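Local atomic coordinates of protein RMD9, mitochondrial (Saccharomyces cerevisiae S288C, PDB entry 7A9X), a protein that binds a dodecameric sequence element in the 3'-untranslated regions of mitochondrial mRNAs and takes part in their processing or stability. Residues F337-K349 with K385-K397. Sequence-based numbering, arbitrary orientation.
Sequences FDHVYRIWEKAVK and KLQEIITFYSGVK
F337 meets K385 at the rim of its ring, where the lysine CE lies 3.9 Å from CE2, near the ring plane. A long lysine suits this place: its terminal methylene, CE, sits between the edge of F337 and a face of Y341 while NZ reaches the charged border, forming long salt bridges with D338 OD1 and, within its own helix, with E388. One turn on, the Y341 ring is a knob in the hole formed by K385, E388, I389 and F392. K385 CE lies toward the rim of one face and E345 CG, from the same helix as Y341, toward the rim of the other, while CE1 packs 3.6 Å from I389 CG1. W344 has CG anti to the backbone N (chi1 175°), which carries its six-membered ring to the other helix; there CH2 touches I389 CG2 at 3.6 Å and CZ3 approaches F392 CD2, the two aromatic planes 55° apart. Its NE1 is hydrogen-bonded to N364, which also bonds to Y393 OH, itself held by D400. E345 lays its aliphatic part on F392: CG stands over the face, 3.7 Å from the ring centroid, a CH-pi contact. The opposite face of that ring carries V396 CG2 from its own helix. V348, branched and compact, touches F392 CE2 through CG1 and also fits against V396, their CG1 atoms 3.9 Å apart, and against Y393. K349 CE comes to the F392 ring edge, 3.5 Å from CE1. F392 is thus a second knob, set among W344, E345, V348 and K349; an alanine here would probably open a gap among them, leaving the glutamate methylenes without their aromatic platform. The segment axes come within 10.3 Å, crossing at -23°: the side-by-side packing of second helices from successive pentatricopeptide repeats, inferred to be PPR5 and PPR6, in an alpha-solenoid.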
# COMPACT_ATOMS: atom_id res chain seq x y z
N PHE A 337 -1.03 21.17 13.73
CA PHE A 337 -0.08 20.07 13.88
C PHE A 337 -0.25 19.37 15.22
O PHE A 337 -0.08 18.15 15.30
CB PHE A 337 1.35 20.57 13.72
CG PHE A 337 2.38 19.51 13.99
CD1 PHE A 337 2.65 18.54 13.04
CD2 PHE A 337 3.05 19.47 15.20
CE1 PHE A 337 3.58 17.56 13.29
CE2 PHE A 337 3.98 18.49 15.46
CZ PHE A 337 4.25 17.53 14.50
N ASP A 338 -0.56 20.12 16.27
CA ASP A 338 -0.76 19.50 17.58
C ASP A 338 -1.91 18.50 17.54
O ASP A 338 -1.83 17.44 18.17
CB ASP A 338 -1.01 20.57 18.64
CG ASP A 338 0.28 21.14 19.20
OD1 ASP A 338 1.30 20.41 19.21
OD2 ASP A 338 0.28 22.31 19.64
N HIS A 339 -2.98 18.81 16.80
CA HIS A 339 -4.07 17.86 16.66
C HIS A 339 -3.61 16.61 15.92
O HIS A 339 -3.96 15.49 16.31
CB HIS A 339 -5.26 18.51 15.95
CG HIS A 339 -6.53 17.74 16.08
ND1 HIS A 339 -7.70 18.10 15.43
CD2 HIS A 339 -6.84 16.63 16.80
CE1 HIS A 339 -8.65 17.25 15.74
NE2 HIS A 339 -8.16 16.34 16.56
N VAL A 340 -2.84 16.79 14.85
CA VAL A 340 -2.25 15.65 14.15
C VAL A 340 -1.30 14.89 15.06
O VAL A 340 -1.26 13.66 15.06
CB VAL A 340 -1.54 16.14 12.87
CG1 VAL A 340 -0.78 15.00 12.21
CG2 VAL A 340 -2.54 16.74 11.90
N TYR A 341 -0.52 15.62 15.87
CA TYR A 341 0.45 14.99 16.75
C TYR A 341 -0.23 14.20 17.86
O TYR A 341 0.24 13.12 18.25
CB TYR A 341 1.39 16.04 17.32
CG TYR A 341 2.48 15.51 18.23
CD1 TYR A 341 3.38 14.55 17.77
CD2 TYR A 341 2.62 15.97 19.53
CE1 TYR A 341 4.38 14.06 18.60
CE2 TYR A 341 3.61 15.49 20.35
CZ TYR A 341 4.49 14.54 19.89
OH TYR A 341 5.48 14.06 20.71
N ARG A 342 -1.35 14.71 18.38
CA ARG A 342 -2.05 14.01 19.45
C ARG A 342 -2.69 12.72 18.95
O ARG A 342 -2.67 11.70 19.66
CB ARG A 342 -3.11 14.93 20.07
CG ARG A 342 -2.53 16.01 20.97
CD ARG A 342 -3.61 16.81 21.69
NE ARG A 342 -4.20 17.84 20.85
CZ ARG A 342 -5.35 17.72 20.19
NH1 ARG A 342 -5.81 18.72 19.45
NH2 ARG A 342 -6.05 16.59 20.28
N ILE A 343 -3.25 12.73 17.74
CA ILE A 343 -3.83 11.51 17.19
C ILE A 343 -2.75 10.49 16.88
O ILE A 343 -2.90 9.29 17.14
CB ILE A 343 -4.69 11.83 15.95
CG1 ILE A 343 -5.85 12.76 16.33
CG2 ILE A 343 -5.20 10.55 15.31
CD1 ILE A 343 -6.78 12.18 17.38
N TRP A 344 -1.61 10.95 16.34
CA TRP A 344 -0.50 10.06 16.06
C TRP A 344 0.02 9.40 17.34
O TRP A 344 0.37 8.22 17.33
CB TRP A 344 0.62 10.83 15.36
CG TRP A 344 1.85 10.02 15.12
CD1 TRP A 344 2.07 9.13 14.10
CD2 TRP A 344 3.04 10.02 15.91
NE1 TRP A 344 3.33 8.59 14.22
CE2 TRP A 344 3.94 9.11 15.32
CE3 TRP A 344 3.43 10.70 17.07
CZ2 TRP A 344 5.21 8.87 15.84
CZ3 TRP A 344 4.69 10.46 17.59
CH2 TRP A 344 5.57 9.55 16.97
N GLU A 345 0.07 10.16 18.44
CA GLU A 345 0.53 9.59 19.70
C GLU A 345 -0.40 8.49 20.18
O GLU A 345 0.06 7.44 20.65
CB GLU A 345 0.64 10.68 20.77
CG GLU A 345 1.94 11.46 20.75
CD GLU A 345 2.03 12.45 21.90
OE1 GLU A 345 0.97 12.90 22.38
OE2 GLU A 345 3.17 12.77 22.32
N LYS A 346 -1.72 8.70 20.06
CA LYS A 346 -2.66 7.67 20.47
C LYS A 346 -2.57 6.44 19.58
O LYS A 346 -2.70 5.31 20.06
CB LYS A 346 -4.09 8.24 20.47
CG LYS A 346 -4.33 9.30 21.53
CD LYS A 346 -5.79 9.72 21.57
CE LYS A 346 -6.04 10.72 22.69
NZ LYS A 346 -7.49 11.04 22.82
N ALA A 347 -2.34 6.64 18.28
CA ALA A 347 -2.21 5.50 17.38
C ALA A 347 -0.95 4.69 17.69
O ALA A 347 -0.98 3.45 17.67
CB ALA A 347 -2.21 5.97 15.93
N VAL A 348 0.16 5.37 17.97
CA VAL A 348 1.41 4.68 18.28
C VAL A 348 1.27 3.87 19.57
O VAL A 348 1.73 2.72 19.65
CB VAL A 348 2.57 5.68 18.37
CG1 VAL A 348 3.80 5.03 18.96
CG2 VAL A 348 2.88 6.24 16.99
N LYS A 349 0.62 4.44 20.59
CA LYS A 349 0.42 3.69 21.82
C LYS A 349 -0.54 2.52 21.62
O LYS A 349 -0.35 1.47 22.24
CB LYS A 349 -0.11 4.62 22.92
CG LYS A 349 0.97 5.48 23.56
CD LYS A 349 0.42 6.28 24.73
CE LYS A 349 1.53 7.03 25.45
NZ LYS A 349 1.03 7.83 26.60
N LYS A 385 11.33 19.57 18.51
CA LYS A 385 10.12 18.76 18.45
C LYS A 385 10.42 17.32 18.06
O LYS A 385 9.77 16.40 18.54
CB LYS A 385 9.11 19.38 17.48
CG LYS A 385 7.69 18.85 17.63
CD LYS A 385 7.05 19.30 18.93
CE LYS A 385 5.61 18.82 19.04
NZ LYS A 385 4.93 19.35 20.26
N LEU A 386 11.41 17.12 17.18
CA LEU A 386 11.81 15.76 16.81
C LEU A 386 12.33 14.99 18.02
O LEU A 386 12.02 13.80 18.18
CB LEU A 386 12.87 15.79 15.71
CG LEU A 386 12.40 16.09 14.28
CD1 LEU A 386 13.59 16.21 13.36
CD2 LEU A 386 11.46 15.00 13.80
N GLN A 387 13.12 15.65 18.87
CA GLN A 387 13.63 14.99 20.07
C GLN A 387 12.50 14.56 20.98
O GLN A 387 12.55 13.47 21.58
CB GLN A 387 14.60 15.92 20.80
CG GLN A 387 15.87 16.21 20.04
CD GLN A 387 16.74 17.24 20.74
OE1 GLN A 387 16.26 18.02 21.56
NE2 GLN A 387 18.03 17.23 20.43
N GLU A 388 11.46 15.39 21.12
CA GLU A 388 10.29 15.00 21.89
C GLU A 388 9.59 13.81 21.24
O GLU A 388 9.10 12.92 21.94
CB GLU A 388 9.34 16.19 22.02
CG GLU A 388 8.02 15.87 22.71
CD GLU A 388 7.08 17.07 22.74
OE1 GLU A 388 7.56 18.22 22.68
OE2 GLU A 388 5.85 16.85 22.82
N ILE A 389 9.53 13.79 19.91
CA ILE A 389 8.93 12.67 19.20
C ILE A 389 9.76 11.40 19.40
O ILE A 389 9.21 10.31 19.61
CB ILE A 389 8.77 13.02 17.71
CG1 ILE A 389 7.77 14.17 17.55
CG2 ILE A 389 8.33 11.81 16.91
CD1 ILE A 389 7.72 14.75 16.15
N ILE A 390 11.09 11.52 19.35
CA ILE A 390 11.95 10.36 19.53
C ILE A 390 11.84 9.82 20.95
O ILE A 390 11.80 8.60 21.17
CB ILE A 390 13.40 10.72 19.17
CG1 ILE A 390 13.53 11.01 17.68
CG2 ILE A 390 14.36 9.61 19.59
CD1 ILE A 390 14.84 11.64 17.28
N THR A 391 11.77 10.72 21.94
CA THR A 391 11.61 10.29 23.32
C THR A 391 10.28 9.58 23.52
O THR A 391 10.22 8.53 24.17
CB THR A 391 11.72 11.50 24.26
OG1 THR A 391 13.06 12.01 24.21
CG2 THR A 391 11.38 11.12 25.69
N PHE A 392 9.19 10.13 22.97
CA PHE A 392 7.89 9.49 23.10
C PHE A 392 7.88 8.13 22.41
O PHE A 392 7.37 7.14 22.96
CB PHE A 392 6.79 10.38 22.53
CG PHE A 392 5.52 9.64 22.23
CD1 PHE A 392 4.61 9.38 23.23
CD2 PHE A 392 5.26 9.18 20.94
CE1 PHE A 392 3.44 8.68 22.96
CE2 PHE A 392 4.10 8.48 20.66
CZ PHE A 392 3.19 8.23 21.67
N TYR A 393 8.41 8.07 21.18
CA TYR A 393 8.40 6.82 20.44
C TYR A 393 9.25 5.75 21.13
O TYR A 393 8.90 4.57 21.11
CB TYR A 393 8.90 7.07 19.01
CG TYR A 393 8.47 6.04 17.99
CD1 TYR A 393 7.21 6.09 17.41
CD2 TYR A 393 9.34 5.02 17.59
CE1 TYR A 393 6.81 5.15 16.48
CE2 TYR A 393 8.95 4.08 16.65
CZ TYR A 393 7.69 4.15 16.10
OH TYR A 393 7.30 3.21 15.17
N SER A 394 10.36 6.16 21.76
CA SER A 394 11.15 5.21 22.53
C SER A 394 10.36 4.67 23.72
O SER A 394 10.47 3.49 24.06
CB SER A 394 12.45 5.87 23.00
OG SER A 394 13.22 6.34 21.91
N GLY A 395 9.56 5.53 24.36
CA GLY A 395 8.79 5.10 25.51
C GLY A 395 7.70 4.10 25.20
O GLY A 395 7.22 3.43 26.12
N VAL A 396 7.31 3.99 23.94
CA VAL A 396 6.26 3.06 23.55
C VAL A 396 6.83 1.70 23.16
O VAL A 396 6.32 0.66 23.57
CB VAL A 396 5.42 3.66 22.41
CG1 VAL A 396 4.33 2.69 21.98
CG2 VAL A 396 4.82 4.99 22.84
N LYS A 397 7.91 1.70 22.37
CA LYS A 397 8.48 0.46 21.85
C LYS A 397 9.92 0.72 21.46
O LYS A 397 10.39 1.86 21.44
CB LYS A 397 7.67 -0.05 20.65
CG LYS A 397 7.60 0.95 19.50
CD LYS A 397 6.79 0.42 18.34
CE LYS A 397 7.51 -0.71 17.61
NZ LYS A 397 8.73 -0.24 16.90